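Glyoxalase family protein (Listeria monocytogenes, PDB 2P7O) catalyses the hydration of the antibiotic fosfomycin, a manganese-dependent reaction that makes the bacterium resistant to the drug. Local coordinates at residues R97-Y108 against H120-Y131. Numbering follows the deposited sequence.
Sequences RPRVQGEGRSIY and HAGTLEERLKRY. With MN (manganese (II) ion), chain C.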
ATOM      1  N   ARG A  97     -20.853  -2.138 -11.514  1.00 27.02           N
ATOM      2  CA  ARG A  97     -22.091  -2.922 -11.597  1.00 26.24           C
ATOM      3  C   ARG A  97     -23.301  -2.014 -11.551  1.00 27.10           C
ATOM      4  O   ARG A  97     -23.158  -0.823 -11.234  1.00 23.84           O
ATOM      5  CB  ARG A  97     -22.093  -3.835 -10.355  1.00 30.54           C
ATOM      6  CG  ARG A  97     -20.840  -4.721 -10.356  1.00 39.91           C
ATOM      7  CD  ARG A  97     -21.133  -5.930 -11.238  1.00 42.43           C
ATOM      8  NE  ARG A  97     -20.001  -6.840 -11.269  1.00 46.71           N
ATOM      9  CZ  ARG A  97     -19.935  -8.098 -10.868  1.00 50.28           C
ATOM     10  NH1 ARG A  97     -20.977  -8.720 -10.313  1.00 57.48           N
ATOM     11  NH2 ARG A  97     -18.801  -8.792 -10.998  1.00 53.55           N
ATOM     12  N   PRO A  98     -24.512  -2.480 -11.787  1.00 23.38           N
ATOM     13  CA  PRO A  98     -25.689  -1.660 -11.431  1.00 22.10           C
ATOM     14  C   PRO A  98     -25.605  -1.238  -9.968  1.00 20.31           C
ATOM     15  O   PRO A  98     -24.945  -1.857  -9.118  1.00 26.98           O
ATOM     16  CB  PRO A  98     -26.815  -2.714 -11.516  1.00 26.90           C
ATOM     17  CG  PRO A  98     -26.356  -3.606 -12.638  1.00 26.74           C
ATOM     18  CD  PRO A  98     -24.875  -3.797 -12.354  1.00 25.81           C
ATOM     19  N   ARG A  99     -26.278  -0.120  -9.665  1.00 19.65           N
ATOM     20  CA  ARG A  99     -26.169   0.404  -8.301  1.00 20.34           C
ATOM     21  C   ARG A  99     -27.457   1.112  -7.882  1.00 23.14           C
ATOM     22  O   ARG A  99     -28.124   1.652  -8.774  1.00 21.17           O
ATOM     23  CB  ARG A  99     -25.003   1.422  -8.267  1.00 21.95           C
ATOM     24  CG  ARG A  99     -25.096   2.431  -9.420  1.00 21.01           C
ATOM     25  CD  ARG A  99     -23.847   3.292  -9.483  1.00 23.23           C
ATOM     26  NE  ARG A  99     -23.933   4.379 -10.465  1.00 24.13           N
ATOM     27  CZ  ARG A  99     -24.342   5.624 -10.253  1.00 24.00           C
ATOM     28  NH1 ARG A  99     -24.743   6.053  -9.071  1.00 23.46           N
ATOM     29  NH2 ARG A  99     -24.331   6.493 -11.272  1.00 22.98           N
ATOM     30  N   VAL A 100     -27.800   1.056  -6.610  1.00 28.97           N
ATOM     31  CA  VAL A 100     -28.948   1.772  -6.086  1.00 27.55           C
ATOM     32  C   VAL A 100     -28.566   3.190  -5.647  1.00 29.18           C
ATOM     33  O   VAL A 100     -27.387   3.513  -5.475  1.00 29.81           O
ATOM     34  CB  VAL A 100     -29.614   1.123  -4.849  1.00 29.68           C
ATOM     35  CG1 VAL A 100     -30.086  -0.296  -5.145  1.00 33.21           C
ATOM     36  CG2 VAL A 100     -28.678   1.191  -3.641  1.00 28.96           C
ATOM     37  N   GLN A 101     -29.634   3.974  -5.419  1.00 25.22           N
ATOM     38  CA  GLN A 101     -29.414   5.288  -4.801  1.00 27.95           C
ATOM     39  C   GLN A 101     -28.799   5.235  -3.399  1.00 30.03           C
ATOM     40  O   GLN A 101     -29.082   4.389  -2.558  1.00 34.87           O
ATOM     41  CB  GLN A 101     -30.745   6.022  -4.780  1.00 30.32           C
ATOM     42  CG  GLN A 101     -30.624   7.488  -4.406  1.00 31.70           C
ATOM     43  CD  GLN A 101     -29.974   8.321  -5.482  1.00 41.34           C
ATOM     44  OE1 GLN A 101     -28.857   8.791  -5.273  1.00 55.43           O
ATOM     45  NE2 GLN A 101     -30.617   8.525  -6.629  1.00 40.75           N
ATOM     46  N   GLY A 102     -27.908   6.181  -3.100  1.00 31.79           N
ATOM     47  CA  GLY A 102     -27.252   6.364  -1.828  1.00 29.69           C
ATOM     48  C   GLY A 102     -26.149   5.366  -1.524  1.00 32.72           C
ATOM     49  O   GLY A 102     -25.730   5.190  -0.364  1.00 32.82           O
ATOM     50  N   GLU A 103     -25.680   4.637  -2.533  1.00 31.38           N
ATOM     51  CA  GLU A 103     -24.522   3.727  -2.380  1.00 28.26           C
ATOM     52  C   GLU A 103     -23.349   4.506  -2.960  1.00 26.83           C
ATOM     53  O   GLU A 103     -23.455   5.211  -3.975  1.00 34.94           O
ATOM     54  CB  GLU A 103     -24.843   2.419  -3.088  1.00 32.99           C
ATOM     55  CG  GLU A 103     -23.972   1.205  -2.804  1.00 40.11           C
ATOM     56  CD  GLU A 103     -23.931   0.283  -4.017  1.00 45.40           C
ATOM     57  OE1 GLU A 103     -24.720   0.543  -4.966  1.00 49.51           O
ATOM     58  OE2 GLU A 103     -23.114  -0.658  -4.061  1.00 60.83           O
ATOM     59  N   GLY A 104     -22.197   4.500  -2.319  1.00 27.17           N
ATOM     60  CA  GLY A 104     -21.112   5.259  -2.912  1.00 21.86           C
ATOM     61  C   GLY A 104     -20.430   4.353  -3.929  1.00 20.01           C
ATOM     62  O   GLY A 104     -20.532   3.124  -3.933  1.00 22.99           O
ATOM     63  N   ARG A 105     -19.769   5.023  -4.850  1.00 21.04           N
ATOM     64  CA  ARG A 105     -19.106   4.388  -5.989  1.00 20.85           C
ATOM     65  C   ARG A 105     -17.597   4.332  -5.800  1.00 19.16           C
ATOM     66  O   ARG A 105     -16.965   5.197  -5.210  1.00 21.76           O
ATOM     67  CB  ARG A 105     -19.422   5.264  -7.227  1.00 21.70           C
ATOM     68  CG  ARG A 105     -20.948   5.458  -7.386  1.00 23.31           C
ATOM     69  CD  ARG A 105     -21.178   6.453  -8.530  1.00 20.83           C
ATOM     70  NE  ARG A 105     -20.841   5.793  -9.815  1.00 19.02           N
ATOM     71  CZ  ARG A 105     -20.830   6.414 -10.976  1.00 21.90           C
ATOM     72  NH1 ARG A 105     -21.035   7.734 -11.014  1.00 23.68           N
ATOM     73  NH2 ARG A 105     -20.529   5.708 -12.079  1.00 26.96           N
ATOM     74  N   SER A 106     -17.065   3.199  -6.243  1.00 23.22           N
ATOM     75  CA  SER A 106     -15.644   2.963  -6.412  1.00 19.95           C
ATOM     76  C   SER A 106     -15.377   2.484  -7.844  1.00 17.33           C
ATOM     77  O   SER A 106     -16.186   1.773  -8.471  1.00 21.06           O
ATOM     78  CB  SER A 106     -15.171   1.933  -5.364  1.00 20.55           C
ATOM     79  OG  SER A 106     -15.101   2.562  -4.093  1.00 18.87           O
ATOM     80  N   ILE A 107     -14.167   2.862  -8.260  1.00 18.68           N
ATOM     81  CA  ILE A 107     -13.552   2.325  -9.455  1.00 20.74           C
ATOM     82  C   ILE A 107     -12.308   1.496  -9.111  1.00 17.31           C
ATOM     83  O   ILE A 107     -11.369   1.931  -8.441  1.00 23.43           O
ATOM     84  CB  ILE A 107     -13.092   3.469 -10.367  1.00 21.94           C
ATOM     85  CG1 ILE A 107     -14.092   4.632 -10.428  1.00 23.53           C
ATOM     86  CG2 ILE A 107     -12.740   2.931 -11.728  1.00 22.99           C
ATOM     87  CD1 ILE A 107     -13.460   5.875 -11.088  1.00 22.08           C
ATOM     88  N   TYR A 108     -12.331   0.249  -9.558  1.00 18.79           N
ATOM     89  CA  TYR A 108     -11.222  -0.660  -9.309  1.00 19.46           C
ATOM     90  C   TYR A 108     -10.558  -0.980 -10.634  1.00 18.41           C
ATOM     91  O   TYR A 108     -11.274  -1.319 -11.590  1.00 21.66           O
ATOM     92  CB  TYR A 108     -11.819  -1.957  -8.751  1.00 20.23           C
ATOM     93  CG  TYR A 108     -12.185  -1.917  -7.292  1.00 18.92           C
ATOM     94  CD1 TYR A 108     -13.479  -1.648  -6.897  1.00 21.67           C
ATOM     95  CD2 TYR A 108     -11.240  -2.194  -6.313  1.00 17.08           C
ATOM     96  CE1 TYR A 108     -13.840  -1.616  -5.563  1.00 27.24           C
ATOM     97  CE2 TYR A 108     -11.609  -2.190  -4.967  1.00 19.04           C
ATOM     98  CZ  TYR A 108     -12.918  -1.916  -4.600  1.00 22.55           C
ATOM     99  OH  TYR A 108     -13.265  -1.903  -3.248  1.00 28.91           O
ATOM    100  N   HIS A 120     -12.101   5.773  -4.628  1.00 17.92           N
ATOM    101  CA  HIS A 120     -13.234   5.492  -3.755  1.00 18.83           C
ATOM    102  C   HIS A 120     -13.934   6.820  -3.500  1.00 17.66           C
ATOM    103  O   HIS A 120     -13.289   7.717  -2.947  1.00 17.84           O
ATOM    104  CB  HIS A 120     -12.669   4.852  -2.474  1.00 21.45           C
ATOM    105  CG  HIS A 120     -13.689   4.601  -1.391  1.00 20.02           C
ATOM    106  ND1 HIS A 120     -13.996   3.331  -0.922  1.00 20.97           N
ATOM    107  CD2 HIS A 120     -14.362   5.451  -0.563  1.00 20.06           C
ATOM    108  CE1 HIS A 120     -14.890   3.430   0.042  1.00 20.68           C
ATOM    109  NE2 HIS A 120     -15.155   4.717   0.258  1.00 20.75           N
ATOM    110  N   ALA A 121     -15.195   6.949  -3.863  1.00 17.86           N
ATOM    111  CA  ALA A 121     -15.983   8.094  -3.366  1.00 21.36           C
ATOM    112  C   ALA A 121     -16.952   7.623  -2.282  1.00 19.95           C
ATOM    113  O   ALA A 121     -17.357   6.452  -2.207  1.00 21.01           O
ATOM    114  CB  ALA A 121     -16.821   8.656  -4.508  1.00 20.31           C
ATOM    115  N   GLY A 122     -17.278   8.537  -1.391  1.00 21.46           N
ATOM    116  CA  GLY A 122     -18.289   8.344  -0.402  1.00 20.70           C
ATOM    117  C   GLY A 122     -17.777   7.609   0.819  1.00 20.89           C
ATOM    118  O   GLY A 122     -16.623   7.637   1.218  1.00 24.08           O
ATOM    119  N   THR A 123     -18.780   6.980   1.432  1.00 20.70           N
ATOM    120  CA  THR A 123     -18.549   6.450   2.757  1.00 22.14           C
ATOM    121  C   THR A 123     -17.467   5.380   2.750  1.00 19.10           C
ATOM    122  O   THR A 123     -17.439   4.478   1.903  1.00 21.93           O
ATOM    123  CB  THR A 123     -19.854   5.880   3.316  1.00 22.91           C
ATOM    124  OG1 THR A 123     -20.882   6.906   3.298  1.00 27.88           O
ATOM    125  CG2 THR A 123     -19.706   5.411   4.748  1.00 21.35           C
ATOM    126  N   LEU A 124     -16.567   5.416   3.752  1.00 19.53           N
ATOM    127  CA  LEU A 124     -15.537   4.403   3.859  1.00 20.72           C
ATOM    128  C   LEU A 124     -16.089   3.016   4.157  1.00 19.88           C
ATOM    129  O   LEU A 124     -16.670   2.823   5.222  1.00 20.96           O
ATOM    130  CB  LEU A 124     -14.553   4.827   4.984  1.00 18.74           C
ATOM    131  CG  LEU A 124     -13.333   3.903   5.182  1.00 18.91           C
ATOM    132  CD1 LEU A 124     -12.499   3.945   3.892  1.00 21.77           C
ATOM    133  CD2 LEU A 124     -12.430   4.289   6.357  1.00 21.85           C
ATOM    134  N   GLU A 125     -15.730   2.075   3.288  1.00 19.32           N
ATOM    135  CA  GLU A 125     -16.027   0.650   3.465  1.00 17.93           C
ATOM    136  C   GLU A 125     -15.200  -0.076   2.397  1.00 16.70           C
ATOM    137  O   GLU A 125     -14.767   0.592   1.438  1.00 17.58           O
ATOM    138  CB  GLU A 125     -17.540   0.451   3.241  1.00 19.52           C
ATOM    139  CG  GLU A 125     -17.897   0.954   1.842  1.00 18.07           C
ATOM    140  CD  GLU A 125     -19.414   1.092   1.663  1.00 20.24           C
ATOM    141  OE1 GLU A 125     -20.162   0.599   2.546  1.00 32.22           O
ATOM    142  OE2 GLU A 125     -19.835   1.750   0.680  1.00 25.03           O
ATOM    143  N   GLU A 126     -15.061  -1.404   2.534  1.00 15.94           N
ATOM    144  CA  GLU A 126     -14.387  -2.143   1.468  1.00 17.16           C
ATOM    145  C   GLU A 126     -15.481  -2.690   0.551  1.00 20.62           C
ATOM    146  O   GLU A 126     -16.418  -3.342   1.016  1.00 22.44           O
ATOM    147  CB  GLU A 126     -13.626  -3.278   2.164  1.00 16.18           C
ATOM    148  CG  GLU A 126     -12.841  -4.178   1.212  1.00 17.72           C
ATOM    149  CD  GLU A 126     -12.194  -3.338   0.107  1.00 17.00           C
ATOM    150  OE1 GLU A 126     -11.451  -2.420   0.446  1.00 16.46           O
ATOM    151  OE2 GLU A 126     -12.409  -3.599  -1.117  1.00 19.78           O
ATOM    152  N   ARG A 127     -15.287  -2.478  -0.733  1.00 19.64           N
ATOM    153  CA  ARG A 127     -16.330  -2.763  -1.713  1.00 20.34           C
ATOM    154  C   ARG A 127     -16.044  -3.952  -2.619  1.00 22.21           C
ATOM    155  O   ARG A 127     -16.758  -4.202  -3.585  1.00 24.36           O
ATOM    156  CB  ARG A 127     -16.581  -1.437  -2.450  1.00 18.26           C
ATOM    157  CG  ARG A 127     -17.080  -0.371  -1.462  1.00 16.82           C
ATOM    158  CD  ARG A 127     -17.314   0.969  -2.188  1.00 21.03           C
ATOM    159  NE  ARG A 127     -17.895   2.011  -1.358  1.00 20.96           N
ATOM    160  CZ  ARG A 127     -17.798   3.317  -1.638  1.00 17.19           C
ATOM    161  NH1 ARG A 127     -17.150   3.758  -2.728  1.00 18.87           N
ATOM    162  NH2 ARG A 127     -18.423   4.179  -0.815  1.00 19.68           N
ATOM    163  N   LEU A 128     -15.022  -4.751  -2.344  1.00 23.25           N
ATOM    164  CA  LEU A 128     -14.687  -5.903  -3.189  1.00 25.59           C
ATOM    165  C   LEU A 128     -15.880  -6.844  -3.366  1.00 24.72           C
ATOM    166  O   LEU A 128     -15.989  -7.479  -4.424  1.00 23.80           O
ATOM    167  CB  LEU A 128     -13.543  -6.777  -2.642  1.00 32.22           C
ATOM    168  CG  LEU A 128     -13.294  -8.126  -3.321  1.00 37.90           C
ATOM    169  CD1 LEU A 128     -12.371  -7.972  -4.523  1.00 57.53           C
ATOM    170  CD2 LEU A 128     -12.714  -9.219  -2.420  1.00 42.44           C
ATOM    171  N   LYS A 129     -16.675  -6.978  -2.313  1.00 24.57           N
ATOM    172  CA  LYS A 129     -17.743  -8.001  -2.391  1.00 24.06           C
ATOM    173  C   LYS A 129     -18.730  -7.691  -3.517  1.00 27.78           C
ATOM    174  O   LYS A 129     -19.460  -8.554  -3.974  1.00 33.16           O
ATOM    175  CB  LYS A 129     -18.516  -8.041  -1.073  1.00 26.22           C
ATOM    176  CG  LYS A 129     -19.133  -6.702  -0.701  1.00 22.99           C
ATOM    177  CD  LYS A 129     -19.960  -6.781   0.584  1.00 26.77           C
ATOM    178  CE  LYS A 129     -20.107  -5.391   1.181  1.00 35.81           C
ATOM    179  NZ  LYS A 129     -19.270  -5.264   2.413  1.00 46.61           N
ATOM    180  N   ARG A 130     -18.789  -6.419  -3.935  1.00 24.98           N
ATOM    181  CA  ARG A 130     -19.693  -6.019  -4.982  1.00 27.44           C
ATOM    182  C   ARG A 130     -19.396  -6.700  -6.319  1.00 31.47           C
ATOM    183  O   ARG A 130     -20.264  -6.662  -7.191  1.00 35.93           O
ATOM    184  CB  ARG A 130     -19.558  -4.511  -5.220  1.00 30.08           C
ATOM    185  CG  ARG A 130     -20.079  -3.730  -3.999  1.00 26.53           C
ATOM    186  CD  ARG A 130     -20.119  -2.250  -4.466  1.00 27.31           C
ATOM    187  NE  ARG A 130     -20.511  -1.371  -3.356  1.00 27.08           N
ATOM    188  CZ  ARG A 130     -20.374  -0.054  -3.402  1.00 21.87           C
ATOM    189  NH1 ARG A 130     -19.870   0.538  -4.505  1.00 29.16           N
ATOM    190  NH2 ARG A 130     -20.743   0.695  -2.360  1.00 25.76           N
ATOM    191  N   TYR A 131     -18.191  -7.239  -6.451  1.00 32.53           N
ATOM    192  CA  TYR A 131     -17.751  -7.811  -7.716  1.00 35.74           C
ATOM    193  C   TYR A 131     -17.717  -9.335  -7.611  1.00 46.19           C
ATOM    194  O   TYR A 131     -16.856 -10.028  -8.153  1.00 58.29           O
ATOM    195  CB  TYR A 131     -16.392  -7.254  -8.155  1.00 33.34           C
ATOM    196  CG  TYR A 131     -16.385  -5.754  -8.243  1.00 29.33           C
ATOM    197  CD1 TYR A 131     -16.354  -4.966  -7.107  1.00 29.53           C
ATOM    198  CD2 TYR A 131     -16.455  -5.103  -9.470  1.00 27.08           C
ATOM    199  CE1 TYR A 131     -16.364  -3.588  -7.186  1.00 31.19           C
ATOM    200  CE2 TYR A 131     -16.447  -3.713  -9.544  1.00 26.40           C
ATOM    201  CZ  TYR A 131     -16.406  -2.947  -8.412  1.00 30.75           C
ATOM    202  OH  TYR A 131     -16.398  -1.550  -8.465  1.00 34.29           O
TER
HETATM  203 MN    MN C6000     -11.160  -0.914  -0.939  1.00 18.49          MN
HETATM  204  O   HOH W   1     -22.002   3.422   0.207  1.00 23.46           O
HETATM  205  O   HOH W   2     -18.451   0.229  -6.939  1.00 35.75           O
HETATM  206  O   HOH W   3     -13.263  -0.296  -1.014  1.00 15.82           O
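The backbone oxygen of G104 is gripped end-on by the guanidinium group of R130, with NH1 at 2.7 Å and NH2 at 2.9 Å from G104 O. Extended from CG to NE (chi2 -170°, chi3 -176°), R130 carries its charge across to the other segment. The E103 carboxylate lies over one face of this group, a salt bridge by charge alone in which the exact position of E103 OE2 is less certain. R127 CD lies against the opposite face, toward its rim.

R127 NH1 donates to S106 OG at 2.7 Å, while NH1 and NH2 together hold A121 O. S106 OG also bonds to the metal ligand E118, linking the arginines to the metal site. The flat R127 group is sandwiched between the H120 ring and G104 O. E125 OE2 takes NE and NH2 of R127 side-on and forms a salt bridge with R130. A121 N donates to R105 O at 2.8 Å, next to the antiparallel pair S106–H120.

At the other end, Y108 OH donates to E126 OE2 at 2.9 Å from above the carboxylate plane, and L128 N reaches the same oxygen from the same face. E126 OE1 binds manganese at 2.1 Å, and metal-bound water 3 donates to Y108 OH. H69, E118 and H7 of the second subunit complete the site, and T9 of that subunit also bonds to E126 OE1. Y108 is thus a second-shell residue, probably positioning E126. The Y131 hydroxyl lies at the Y108 ring edge. The two rings meet obliquely, planes at 77°.

In the four-stranded mixed sheet of this glyoxalase-type fold, strand 116-120 lies between 69-73 and 106-110. Helix 79-89 packs against R105, I107 and A121, and strand 93-94 touches Y108 and Y131.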